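Local coordinates for protein phenol hydroxylase component phL (Pseudomonas stutzeri, PDB 3U52) that probably serves as a subunit of the hydroxylase component of a multicomponent phenol hydroxylase, the oxygenase that hydroxylates phenol, at residues Q118-R121 with L122-L126; L161-G164 with Q165-R169; S168-A171 with L172-G176; L300-S304 with V305-G309. One frame throughout, in Å; residues are numbered along the deposited sequence.

Contact 1: residues Q118-R121 with L122-L126; sequences QLLR and LLVPL
At the end of helix 113-122 the backbone carbonyls of Gln118 and Leu119 reach forward to the next turn: Gln118 O takes the N-H of Leu122, and Leu119 O takes two, from Leu123 N at 3.0 Å and Val124 N at 2.9 Å. The second of these is an i+5 bond and nearly straight, its N-H...O angle 171°. Leu120 and Val124 lie side by side and point the same way, Leu120 CD2 meeting Val124 CG2 at 4.0 Å. CG2 of Val124 stands anti to its own carbonyl carbon, which also sets it 3.7 Å from Leu119 O. The isobutyl group of Leu122 folds back over the preceding turn, with its CG 3.3 Å from Gln118 O. Pro125 has no N-H to offer the helix; instead its ring carbons face the last carbonyls, Pro125 CD lying 3.1 Å from Leu120 O. Those carbonyls find donors elsewhere, Leu120 O from Ser185 OG and Arg121 O from Trp195 NE1. The extended Arg121 chain reaches a salt bridge with Asp192. A type I turn from Leu123 to Leu126, closed by Leu126 N to Leu123 O at 3.1 Å, then turns the chain into helix 126-143. The i+5 bond, Pro125 and the type I turn thus end one helix and lead into the next, a buried interhelical turn of an all-helical subunit.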
ATOM      1  N   GLN D 118      36.036  -6.125  30.858  1.00 32.78           N
ATOM      2  CA  GLN D 118      35.068  -7.153  31.231  1.00 32.43           C
ATOM      3  C   GLN D 118      34.007  -7.357  30.146  1.00 31.96           C
ATOM      4  O   GLN D 118      33.571  -8.472  29.938  1.00 32.52           O
ATOM      5  CB  GLN D 118      34.356  -6.825  32.551  1.00 33.29           C
ATOM      6  CG  GLN D 118      35.198  -7.037  33.826  1.00 38.01           C
ATOM      7  CD  GLN D 118      34.395  -6.765  35.121  1.00 44.60           C
ATOM      8  OE1 GLN D 118      34.009  -5.629  35.396  1.00 46.45           O
ATOM      9  NE2 GLN D 118      34.157  -7.811  35.913  1.00 46.12           N
ATOM     10  N   LEU D 119      33.569  -6.293  29.480  1.00 29.93           N
ATOM     11  CA  LEU D 119      32.612  -6.461  28.368  1.00 28.78           C
ATOM     12  C   LEU D 119      33.256  -7.074  27.147  1.00 27.48           C
ATOM     13  O   LEU D 119      32.668  -7.933  26.492  1.00 26.28           O
ATOM     14  CB  LEU D 119      31.977  -5.132  27.993  1.00 29.06           C
ATOM     15  CG  LEU D 119      31.105  -4.465  29.060  1.00 29.98           C
ATOM     16  CD1 LEU D 119      30.558  -3.169  28.524  1.00 29.17           C
ATOM     17  CD2 LEU D 119      29.961  -5.380  29.542  1.00 30.46           C
ATOM     18  N   LEU D 120      34.465  -6.622  26.839  1.00 27.42           N
ATOM     19  CA  LEU D 120      35.211  -7.144  25.703  1.00 26.92           C
ATOM     20  C   LEU D 120      35.559  -8.618  25.893  1.00 26.87           C
ATOM     21  O   LEU D 120      35.761  -9.358  24.917  1.00 26.85           O
ATOM     22  CB  LEU D 120      36.478  -6.334  25.499  1.00 26.81           C
ATOM     23  CG  LEU D 120      36.243  -4.889  25.086  1.00 27.93           C
ATOM     24  CD1 LEU D 120      37.570  -4.203  24.705  1.00 26.72           C
ATOM     25  CD2 LEU D 120      35.204  -4.850  23.933  1.00 26.23           C
ATOM     26  N   ARG D 121      35.638  -9.033  27.158  1.00 27.24           N
ATOM     27  CA  ARG D 121      36.082 -10.383  27.513  1.00 27.30           C
ATOM     28  C   ARG D 121      34.917 -11.336  27.772  1.00 27.17           C
ATOM     29  O   ARG D 121      35.015 -12.527  27.441  1.00 26.64           O
ATOM     30  CB  ARG D 121      37.050 -10.357  28.727  1.00 28.18           C
ATOM     31  CG  ARG D 121      37.491 -11.740  29.197  1.00 30.90           C
ATOM     32  CD  ARG D 121      38.610 -11.669  30.251  1.00 37.31           C
ATOM     33  NE  ARG D 121      39.177 -12.997  30.504  1.00 37.13           N
ATOM     34  CZ  ARG D 121      38.925 -13.755  31.571  1.00 38.21           C
ATOM     35  NH1 ARG D 121      38.130 -13.328  32.559  1.00 35.75           N
ATOM     36  NH2 ARG D 121      39.514 -14.943  31.664  1.00 38.07           N
ATOM     37  N   LEU D 122      33.830 -10.834  28.353  1.00 26.03           N
ATOM     38  CA  LEU D 122      32.740 -11.725  28.751  1.00 26.75           C
ATOM     39  C   LEU D 122      31.560 -11.726  27.769  1.00 26.41           C
ATOM     40  O   LEU D 122      30.905 -12.747  27.607  1.00 27.45           O
ATOM     41  CB  LEU D 122      32.250 -11.358  30.150  1.00 27.18           C
ATOM     42  CG  LEU D 122      33.353 -11.454  31.213  1.00 29.77           C
ATOM     43  CD1 LEU D 122      32.816 -10.977  32.557  1.00 31.59           C
ATOM     44  CD2 LEU D 122      33.874 -12.894  31.294  1.00 32.81           C
ATOM     45  N   LEU D 123      31.332 -10.588  27.120  1.00 25.53           N
ATOM     46  CA  LEU D 123      30.133 -10.355  26.276  1.00 24.77           C
ATOM     47  C   LEU D 123      30.451 -10.324  24.786  1.00 23.68           C
ATOM     48  O   LEU D 123      29.893 -11.092  24.006  1.00 24.44           O
ATOM     49  CB  LEU D 123      29.414  -9.049  26.691  1.00 24.62           C
ATOM     50  CG  LEU D 123      28.092  -8.773  25.933  1.00 25.18           C
ATOM     51  CD1 LEU D 123      27.105  -9.903  26.218  1.00 25.04           C
ATOM     52  CD2 LEU D 123      27.517  -7.447  26.338  1.00 26.27           C
ATOM     53  N   VAL D 124      31.353  -9.453  24.373  1.00 22.81           N
ATOM     54  CA  VAL D 124      31.569  -9.261  22.946  1.00 23.59           C
ATOM     55  C   VAL D 124      31.979 -10.536  22.169  1.00 25.07           C
ATOM     56  O   VAL D 124      31.521 -10.699  21.030  1.00 26.47           O
ATOM     57  CB  VAL D 124      32.450  -7.990  22.642  1.00 23.42           C
ATOM     58  CG1 VAL D 124      32.779  -7.884  21.179  1.00 21.70           C
ATOM     59  CG2 VAL D 124      31.705  -6.712  23.138  1.00 22.56           C
ATOM     60  N   PRO D 125      32.830 -11.443  22.753  1.00 24.53           N
ATOM     61  CA  PRO D 125      33.211 -12.602  21.918  1.00 23.66           C
ATOM     62  C   PRO D 125      32.067 -13.569  21.551  1.00 23.43           C
ATOM     63  O   PRO D 125      32.213 -14.374  20.632  1.00 23.59           O
ATOM     64  CB  PRO D 125      34.342 -13.287  22.717  1.00 23.69           C
ATOM     65  CG  PRO D 125      34.867 -12.191  23.674  1.00 23.68           C
ATOM     66  CD  PRO D 125      33.572 -11.416  24.018  1.00 24.88           C
ATOM     67  N   LEU D 126      30.926 -13.454  22.221  1.00 22.61           N
ATOM     68  CA  LEU D 126      29.718 -14.111  21.788  1.00 21.79           C
ATOM     69  C   LEU D 126      29.320 -13.821  20.328  1.00 22.08           C
ATOM     70  O   LEU D 126      28.581 -14.609  19.763  1.00 21.55           O
ATOM     71  CB  LEU D 126      28.535 -13.762  22.712  1.00 22.94           C
ATOM     72  CG  LEU D 126      28.634 -14.165  24.195  1.00 25.18           C
ATOM     73  CD1 LEU D 126      27.323 -13.803  24.915  1.00 28.97           C
ATOM     74  CD2 LEU D 126      28.865 -15.646  24.281  1.00 28.41           C
TER

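Contact 2: residues L161-G164 with Q165-R169; sequences LGIG and QYLSR
Gly164 O is held by two groups of Ser168, the hydroxyl OG at 2.8 Å and the backbone N at 2.9 Å, which approach from opposite faces of the carbonyl plane. This is the familiar serine bond back to the i-4 carbonyl inside an alpha helix, and it occurs in the middle of the long helix 147-175 of this all-helical fold, where the touching residues are buried. With OG anti to its own carbonyl carbon (chi1 -59°), the hydroxyl hangs back along the helix and its hydrogen is spent within the same turn; an apolar side chain of another subunit packs on Ser168. The regular i to i+4 ladder runs beside it: Gln165 N binds Leu161 O, Tyr166 N binds Gly162 O almost straight (170°), and Leu167 N binds Ile163 O at 3.0 Å. Gln165 leans back along the preceding turn, its CG 3.3 Å from Leu161 O, while its extended chain crosses the Leu161 side chain at a slant. The Tyr166 ring lies obliquely by the Gly162 carbonyl, CD1 being 3.6 Å from Gly162 O. Farther out the phenol OH is hydrogen-bonded to Glu96, which also forms a salt bridge with Arg169, and the ring meets Phe99 and Phe252. Ile163 and Leu167 occupy the face turned to helices 126-143 and 251-274. There Leu167 CG rests 3.6 Å from Ile163 O, and Ile163 CG2 touches Leu167 CD1 at 4.2 Å.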
ATOM      1  N   LEU D 161      23.071 -13.397  12.702  1.00 21.42           N
ATOM      2  CA  LEU D 161      23.975 -12.419  12.119  1.00 21.92           C
ATOM      3  C   LEU D 161      23.657 -11.000  12.630  1.00 21.46           C
ATOM      4  O   LEU D 161      24.566 -10.285  12.994  1.00 20.71           O
ATOM      5  CB  LEU D 161      23.859 -12.437  10.609  1.00 22.06           C
ATOM      6  CG  LEU D 161      24.653 -11.356   9.899  1.00 26.70           C
ATOM      7  CD1 LEU D 161      26.178 -11.625  10.152  1.00 26.21           C
ATOM      8  CD2 LEU D 161      24.290 -11.268   8.397  1.00 26.65           C
ATOM      9  N   GLY D 162      22.377 -10.622  12.643  1.00 19.84           N
ATOM     10  CA  GLY D 162      21.910  -9.363  13.269  1.00 20.05           C
ATOM     11  C   GLY D 162      22.334  -9.239  14.726  1.00 20.12           C
ATOM     12  O   GLY D 162      22.852  -8.219  15.125  1.00 19.91           O
ATOM     13  N   ILE D 163      22.143 -10.288  15.521  1.00 20.54           N
ATOM     14  CA  ILE D 163      22.599 -10.256  16.923  1.00 21.10           C
ATOM     15  C   ILE D 163      24.132 -10.068  17.061  1.00 20.82           C
ATOM     16  O   ILE D 163      24.614  -9.274  17.870  1.00 21.54           O
ATOM     17  CB  ILE D 163      22.103 -11.488  17.694  1.00 22.49           C
ATOM     18  CG1 ILE D 163      20.591 -11.372  17.901  1.00 22.37           C
ATOM     19  CG2 ILE D 163      22.801 -11.608  19.059  1.00 20.60           C
ATOM     20  CD1 ILE D 163      19.964 -12.665  18.179  1.00 23.33           C
ATOM     21  N   GLY D 164      24.881 -10.767  16.238  1.00 21.04           N
ATOM     22  CA  GLY D 164      26.342 -10.649  16.197  1.00 21.40           C
ATOM     23  C   GLY D 164      26.757  -9.259  15.837  1.00 21.15           C
ATOM     24  O   GLY D 164      27.710  -8.710  16.443  1.00 20.55           O
ATOM     25  N   GLN D 165      26.004  -8.633  14.919  1.00 20.43           N
ATOM     26  CA  GLN D 165      26.255  -7.204  14.577  1.00 19.95           C
ATOM     27  C   GLN D 165      26.006  -6.225  15.730  1.00 20.28           C
ATOM     28  O   GLN D 165      26.845  -5.389  16.005  1.00 20.37           O
ATOM     29  CB  GLN D 165      25.536  -6.778  13.268  1.00 20.59           C
ATOM     30  CG  GLN D 165      26.135  -7.496  12.057  1.00 19.58           C
ATOM     31  CD  GLN D 165      25.370  -7.298  10.790  1.00 22.68           C
ATOM     32  OE1 GLN D 165      25.905  -7.456   9.713  1.00 26.16           O
ATOM     33  NE2 GLN D 165      24.109  -6.964  10.908  1.00 23.16           N
ATOM     34  N   TYR D 166      24.887  -6.349  16.430  1.00 21.17           N
ATOM     35  CA  TYR D 166      24.692  -5.588  17.680  1.00 21.63           C
ATOM     36  C   TYR D 166      25.829  -5.732  18.711  1.00 22.61           C
ATOM     37  O   TYR D 166      26.270  -4.722  19.273  1.00 24.08           O
ATOM     38  CB  TYR D 166      23.372  -5.970  18.344  1.00 21.47           C
ATOM     39  CG  TYR D 166      22.206  -5.354  17.615  1.00 23.58           C
ATOM     40  CD1 TYR D 166      21.041  -6.072  17.380  1.00 26.79           C
ATOM     41  CD2 TYR D 166      22.271  -4.038  17.179  1.00 26.14           C
ATOM     42  CE1 TYR D 166      19.959  -5.488  16.687  1.00 28.77           C
ATOM     43  CE2 TYR D 166      21.201  -3.439  16.485  1.00 29.16           C
ATOM     44  CZ  TYR D 166      20.064  -4.169  16.242  1.00 27.41           C
ATOM     45  OH  TYR D 166      19.010  -3.582  15.578  1.00 29.84           O
ATOM     46  N   LEU D 167      26.282  -6.967  18.953  1.00 21.62           N
ATOM     47  CA  LEU D 167      27.379  -7.227  19.922  1.00 21.85           C
ATOM     48  C   LEU D 167      28.671  -6.554  19.433  1.00 22.06           C
ATOM     49  O   LEU D 167      29.374  -5.896  20.207  1.00 22.60           O
ATOM     50  CB  LEU D 167      27.567  -8.743  20.160  1.00 20.94           C
ATOM     51  CG  LEU D 167      26.522  -9.549  20.938  1.00 22.39           C
ATOM     52  CD1 LEU D 167      26.685 -11.064  20.678  1.00 19.74           C
ATOM     53  CD2 LEU D 167      26.534  -9.229  22.434  1.00 23.36           C
ATOM     54  N   SER D 168      28.974  -6.693  18.146  1.00 21.31           N
ATOM     55  CA  SER D 168      30.022  -5.908  17.500  1.00 22.44           C
ATOM     56  C   SER D 168      29.962  -4.397  17.756  1.00 23.87           C
ATOM     57  O   SER D 168      30.987  -3.735  18.024  1.00 23.79           O
ATOM     58  CB  SER D 168      29.990  -6.147  16.007  1.00 21.78           C
ATOM     59  OG  SER D 168      30.182  -7.518  15.758  1.00 23.56           O
ATOM     60  N   ARG D 169      28.765  -3.823  17.626  1.00 24.53           N
ATOM     61  CA  ARG D 169      28.610  -2.392  17.785  1.00 25.27           C
ATOM     62  C   ARG D 169      28.837  -1.902  19.201  1.00 24.58           C
ATOM     63  O   ARG D 169      29.251  -0.771  19.416  1.00 23.54           O
ATOM     64  CB  ARG D 169      27.217  -1.978  17.331  1.00 26.01           C
ATOM     65  CG  ARG D 169      27.136  -1.903  15.810  1.00 31.18           C
ATOM     66  CD  ARG D 169      26.250  -0.747  15.512  1.00 38.28           C
ATOM     67  NE  ARG D 169      25.019  -1.253  15.017  1.00 36.76           N
ATOM     68  CZ  ARG D 169      23.848  -0.637  15.057  1.00 37.06           C
ATOM     69  NH1 ARG D 169      23.668   0.541  15.664  1.00 33.69           N
ATOM     70  NH2 ARG D 169      22.841  -1.272  14.497  1.00 32.67           N
TER

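Contact 3: residues S168-A171 with L172-G176; sequences SRIA and LMIDG
Ser168 opens the turn by passing its carbonyl to Leu172, whose N lies 3.0 Å from Ser168 O and in the plane of that carbonyl; the CG of Leu172 bends back to 3.6 Å from the same oxygen. Arg169 comes next, its O accepting from Met173 N at 2.8 Å, while its guanidinium runs the other way to a salt bridge with Glu96 and a cation-pi contact with Phe99. Ile170 O binds Ile174 N, and the two side chains follow one another along one face of the helix, Ile170 CG2 to Ile174 CD1 at 4.3 Å. Met173 CB sits 3.3 Å from Ile170 O, and its side chain packs on Phe99 and Cys102. Ala171 O, the last carbonyl of the segment, takes Asp175 N at 3.0 Å. The Asp175 side chain adopts the crowded position between its backbone N and carbonyl carbon (chi1 69°), which folds the carboxylate back beside the helix, with OD2 3.6 Å from Ala171 O. Its oxygens are engaged ahead in the chain, OD1 by Thr178 N and OD2 by Ala181 N, a pairing that ties the helix end to the start of helix 180-191. Gly176 then leaves the helix with a positive phi of 70°, and its N makes a weak bond to Met173 O at 3.3 Å: a glycine-terminated Schellman motif at the C terminus of helix 147-175.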
ATOM      1  N   SER D 168      28.974  -6.693  18.146  1.00 21.31           N
ATOM      2  CA  SER D 168      30.022  -5.908  17.500  1.00 22.44           C
ATOM      3  C   SER D 168      29.962  -4.397  17.756  1.00 23.87           C
ATOM      4  O   SER D 168      30.987  -3.735  18.024  1.00 23.79           O
ATOM      5  CB  SER D 168      29.990  -6.147  16.007  1.00 21.78           C
ATOM      6  OG  SER D 168      30.182  -7.518  15.758  1.00 23.56           O
ATOM      7  N   ARG D 169      28.765  -3.823  17.626  1.00 24.53           N
ATOM      8  CA  ARG D 169      28.610  -2.392  17.785  1.00 25.27           C
ATOM      9  C   ARG D 169      28.837  -1.902  19.201  1.00 24.58           C
ATOM     10  O   ARG D 169      29.251  -0.771  19.416  1.00 23.54           O
ATOM     11  CB  ARG D 169      27.217  -1.978  17.331  1.00 26.01           C
ATOM     12  CG  ARG D 169      27.136  -1.903  15.810  1.00 31.18           C
ATOM     13  CD  ARG D 169      26.250  -0.747  15.512  1.00 38.28           C
ATOM     14  NE  ARG D 169      25.019  -1.253  15.017  1.00 36.76           N
ATOM     15  CZ  ARG D 169      23.848  -0.637  15.057  1.00 37.06           C
ATOM     16  NH1 ARG D 169      23.668   0.541  15.664  1.00 33.69           N
ATOM     17  NH2 ARG D 169      22.841  -1.272  14.497  1.00 32.67           N
ATOM     18  N   ILE D 170      28.552  -2.739  20.168  1.00 24.83           N
ATOM     19  CA  ILE D 170      28.895  -2.408  21.548  1.00 25.84           C
ATOM     20  C   ILE D 170      30.405  -2.166  21.634  1.00 26.16           C
ATOM     21  O   ILE D 170      30.861  -1.184  22.232  1.00 27.52           O
ATOM     22  CB  ILE D 170      28.507  -3.559  22.482  1.00 25.80           C
ATOM     23  CG1 ILE D 170      26.971  -3.653  22.580  1.00 25.76           C
ATOM     24  CG2 ILE D 170      29.197  -3.389  23.831  1.00 26.52           C
ATOM     25  CD1 ILE D 170      26.485  -4.712  23.514  1.00 21.80           C
ATOM     26  N   ALA D 171      31.191  -3.039  21.006  1.00 25.79           N
ATOM     27  CA  ALA D 171      32.638  -2.874  21.034  1.00 25.45           C
ATOM     28  C   ALA D 171      33.041  -1.623  20.301  1.00 25.71           C
ATOM     29  O   ALA D 171      33.926  -0.895  20.772  1.00 25.47           O
ATOM     30  CB  ALA D 171      33.317  -4.072  20.457  1.00 25.38           C
ATOM     31  N   LEU D 172      32.391  -1.353  19.158  1.00 25.46           N
ATOM     32  CA  LEU D 172      32.654  -0.151  18.392  1.00 26.73           C
ATOM     33  C   LEU D 172      32.292   1.104  19.168  1.00 28.13           C
ATOM     34  O   LEU D 172      32.925   2.152  18.996  1.00 27.95           O
ATOM     35  CB  LEU D 172      31.915  -0.175  17.046  1.00 26.55           C
ATOM     36  CG  LEU D 172      32.567  -1.134  16.055  1.00 28.16           C
ATOM     37  CD1 LEU D 172      31.783  -1.223  14.737  1.00 31.32           C
ATOM     38  CD2 LEU D 172      34.057  -0.755  15.772  1.00 31.03           C
ATOM     39  N   MET D 173      31.272   1.000  20.006  1.00 28.94           N
ATOM     40  CA  MET D 173      30.907   2.102  20.853  1.00 30.76           C
ATOM     41  C   MET D 173      32.039   2.341  21.831  1.00 31.19           C
ATOM     42  O   MET D 173      32.443   3.465  22.018  1.00 32.07           O
ATOM     43  CB  MET D 173      29.611   1.801  21.615  1.00 30.86           C
ATOM     44  CG  MET D 173      28.930   3.061  22.026  1.00 35.19           C
ATOM     45  SD  MET D 173      27.376   2.795  22.851  1.00 44.50           S
ATOM     46  CE  MET D 173      26.462   1.888  21.600  1.00 34.73           C
ATOM     47  N   ILE D 174      32.556   1.272  22.447  1.00 31.61           N
ATOM     48  CA  ILE D 174      33.643   1.371  23.427  1.00 31.16           C
ATOM     49  C   ILE D 174      34.935   1.933  22.860  1.00 32.64           C
ATOM     50  O   ILE D 174      35.624   2.682  23.571  1.00 32.94           O
ATOM     51  CB  ILE D 174      33.926   0.005  24.093  1.00 31.25           C
ATOM     52  CG1 ILE D 174      32.771  -0.366  25.013  1.00 28.51           C
ATOM     53  CG2 ILE D 174      35.281   0.026  24.826  1.00 30.37           C
ATOM     54  CD1 ILE D 174      32.774  -1.802  25.504  1.00 28.59           C
ATOM     55  N   ASP D 175      35.274   1.610  21.601  1.00 32.76           N
ATOM     56  CA  ASP D 175      36.487   2.161  20.976  1.00 33.35           C
ATOM     57  C   ASP D 175      36.300   3.411  20.117  1.00 34.19           C
ATOM     58  O   ASP D 175      37.256   3.873  19.475  1.00 33.40           O
ATOM     59  CB  ASP D 175      37.273   1.100  20.185  1.00 33.62           C
ATOM     60  CG  ASP D 175      36.548   0.620  18.907  1.00 35.06           C
ATOM     61  OD1 ASP D 175      35.859   1.416  18.217  1.00 36.09           O
ATOM     62  OD2 ASP D 175      36.702  -0.573  18.569  1.00 37.20           O
ATOM     63  N   GLY D 176      35.074   3.926  20.069  1.00 34.13           N
ATOM     64  CA  GLY D 176      34.811   5.116  19.309  1.00 34.81           C
ATOM     65  C   GLY D 176      34.889   4.913  17.812  1.00 34.95           C
ATOM     66  O   GLY D 176      35.343   5.800  17.089  1.00 36.05           O
TER

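Contact 4: residues L300-S304 with V305-G309; sequences LAEAS and VGIDG
Val305, Ala301 and Ser304 carry this junction, where helix 276-302 gives out and the chain turns into helix 307-322. Ala301 contributes its carbonyl: Ala301 O accepts Gly306 N at 2.8 Å and Ser304 N at 3.1 Å, the two donors coming from opposite faces of its plane. The Gly306 donor stands 41° above that plane, so this i+5 bond does not use a lone-pair direction, yet it draws the link back over the end of the helix. On the side-chain side, Ala301 CB lies 3.8 Å from Gly306 O and 4.4 Å from Ile307 CA. Ser304 turns its hydroxyl inward; the first torsion of 60° places OG between backbone N and carbonyl carbon, from where it gives a hydrogen bond to Leu300 O at 2.7 Å. Val305 CB leaves the backbone away from the helix end, but CG1, set between the backbone N and carbonyl carbon, turns back to 4.0 Å from Ser304 OG. Gly306 follows at a phi of 103°, a conformation natural to glycine, and its O receives Gly309 N at 3.0 Å as the next helix begins. Near the surface the tip of Ile307 rests loosely against the Glu302 carboxylate, CD1 to OE1 at 4.4 Å, while that OE1 is held in a salt bridge by Lys298. Leu300 and Ser304 pack against Met234 of helix 211-240, and Leu300 and Ala303 against Leu122 of helix 113-122, which places the junction beside both of these helices.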
ATOM      1  N   LEU D 300      32.746 -19.371  31.451  1.00 31.98           N
ATOM      2  CA  LEU D 300      32.068 -18.094  31.408  1.00 32.44           C
ATOM      3  C   LEU D 300      31.269 -17.845  32.685  1.00 31.18           C
ATOM      4  O   LEU D 300      31.294 -16.745  33.227  1.00 31.24           O
ATOM      5  CB  LEU D 300      31.163 -18.000  30.167  1.00 33.01           C
ATOM      6  CG  LEU D 300      30.388 -16.698  29.899  1.00 36.39           C
ATOM      7  CD1 LEU D 300      31.355 -15.519  29.546  1.00 36.08           C
ATOM      8  CD2 LEU D 300      29.359 -16.896  28.785  1.00 38.14           C
ATOM      9  N   ALA D 301      30.515 -18.838  33.140  1.00 32.36           N
ATOM     10  CA  ALA D 301      29.745 -18.651  34.370  1.00 32.45           C
ATOM     11  C   ALA D 301      30.727 -18.382  35.516  1.00 33.25           C
ATOM     12  O   ALA D 301      30.511 -17.456  36.287  1.00 33.05           O
ATOM     13  CB  ALA D 301      28.842 -19.846  34.672  1.00 32.43           C
ATOM     14  N   GLU D 302      31.836 -19.133  35.562  1.00 33.97           N
ATOM     15  CA  GLU D 302      32.796 -19.038  36.668  1.00 35.21           C
ATOM     16  C   GLU D 302      33.457 -17.659  36.746  1.00 35.10           C
ATOM     17  O   GLU D 302      33.824 -17.194  37.824  1.00 34.82           O
ATOM     18  CB  GLU D 302      33.868 -20.134  36.556  1.00 35.95           C
ATOM     19  CG  GLU D 302      33.368 -21.520  36.990  1.00 39.60           C
ATOM     20  CD  GLU D 302      34.355 -22.682  36.735  1.00 46.61           C
ATOM     21  OE1 GLU D 302      34.108 -23.762  37.330  1.00 49.75           O
ATOM     22  OE2 GLU D 302      35.345 -22.556  35.951  1.00 47.41           O
ATOM     23  N   ALA D 303      33.620 -17.025  35.586  1.00 34.98           N
ATOM     24  CA  ALA D 303      34.323 -15.751  35.478  1.00 34.95           C
ATOM     25  C   ALA D 303      33.398 -14.559  35.721  1.00 35.92           C
ATOM     26  O   ALA D 303      33.824 -13.416  35.617  1.00 36.50           O
ATOM     27  CB  ALA D 303      34.992 -15.645  34.122  1.00 34.77           C
ATOM     28  N   SER D 304      32.134 -14.834  36.033  1.00 36.17           N
ATOM     29  CA  SER D 304      31.116 -13.781  36.071  1.00 37.16           C
ATOM     30  C   SER D 304      30.141 -14.066  37.188  1.00 37.78           C
ATOM     31  O   SER D 304      30.386 -13.700  38.340  1.00 38.45           O
ATOM     32  CB  SER D 304      30.377 -13.640  34.709  1.00 36.45           C
ATOM     33  OG  SER D 304      29.715 -14.845  34.338  1.00 35.25           O
ATOM     34  N   VAL D 305      29.049 -14.735  36.856  1.00 38.39           N
ATOM     35  CA  VAL D 305      27.899 -14.803  37.757  1.00 39.31           C
ATOM     36  C   VAL D 305      28.002 -15.988  38.757  1.00 40.00           C
ATOM     37  O   VAL D 305      27.311 -16.008  39.764  1.00 40.43           O
ATOM     38  CB  VAL D 305      26.532 -14.750  36.946  1.00 38.96           C
ATOM     39  CG1 VAL D 305      26.341 -16.006  36.091  1.00 38.32           C
ATOM     40  CG2 VAL D 305      25.355 -14.555  37.867  1.00 39.66           C
ATOM     41  N   GLY D 306      28.886 -16.949  38.476  1.00 41.15           N
ATOM     42  CA  GLY D 306      29.146 -18.093  39.363  1.00 41.54           C
ATOM     43  C   GLY D 306      28.475 -19.330  38.825  1.00 42.26           C
ATOM     44  O   GLY D 306      27.459 -19.230  38.124  1.00 42.06           O
ATOM     45  N   ILE D 307      29.030 -20.500  39.141  1.00 42.21           N
ATOM     46  CA  ILE D 307      28.538 -21.767  38.582  1.00 42.61           C
ATOM     47  C   ILE D 307      27.041 -22.059  38.850  1.00 42.55           C
ATOM     48  O   ILE D 307      26.402 -22.786  38.096  1.00 42.59           O
ATOM     49  CB  ILE D 307      29.427 -22.976  39.026  1.00 42.67           C
ATOM     50  CG1 ILE D 307      29.106 -24.245  38.221  1.00 44.00           C
ATOM     51  CG2 ILE D 307      29.301 -23.225  40.535  1.00 43.52           C
ATOM     52  CD1 ILE D 307      29.728 -24.274  36.811  1.00 44.28           C
ATOM     53  N   ASP D 308      26.495 -21.504  39.923  1.00 42.46           N
ATOM     54  CA  ASP D 308      25.084 -21.698  40.269  1.00 42.73           C
ATOM     55  C   ASP D 308      24.131 -21.090  39.249  1.00 41.58           C
ATOM     56  O   ASP D 308      23.030 -21.592  39.067  1.00 41.96           O
ATOM     57  CB  ASP D 308      24.804 -21.111  41.645  1.00 44.02           C
ATOM     58  CG  ASP D 308      25.745 -21.675  42.715  1.00 48.64           C
ATOM     59  OD1 ASP D 308      25.564 -22.866  43.109  1.00 51.10           O
ATOM     60  OD2 ASP D 308      26.679 -20.931  43.131  1.00 53.68           O
ATOM     61  N   GLY D 309      24.568 -20.002  38.606  1.00 39.88           N
ATOM     62  CA  GLY D 309      23.849 -19.388  37.509  1.00 37.99           C
ATOM     63  C   GLY D 309      23.734 -20.352  36.340  1.00 36.66           C
ATOM     64  O   GLY D 309      22.650 -20.514  35.783  1.00 36.33           O
TER

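Overall arrangement
From the N terminus the chain first meets contact 1, which closes the short link between helices 113-122 and 126-143. Contacts 2 and 3 then follow one another on helix 147-175, sharing Ser168 and Arg169, and contact 3 ends that helix. Contact 4 comes last, at the turn between helices 276-302 and 307-322. None nests within or crosses another. Contact 1 is the hub: Val124 and Leu123 pack on Leu167 of contact 2, Val124 and Leu120 on Ala171 of contact 3, and Leu122 on Leu300 of contact 4. Contact 1 thus packs on both contacts 2 and 4, whereas these two do not touch, their nearest atoms being about 10 Å apart.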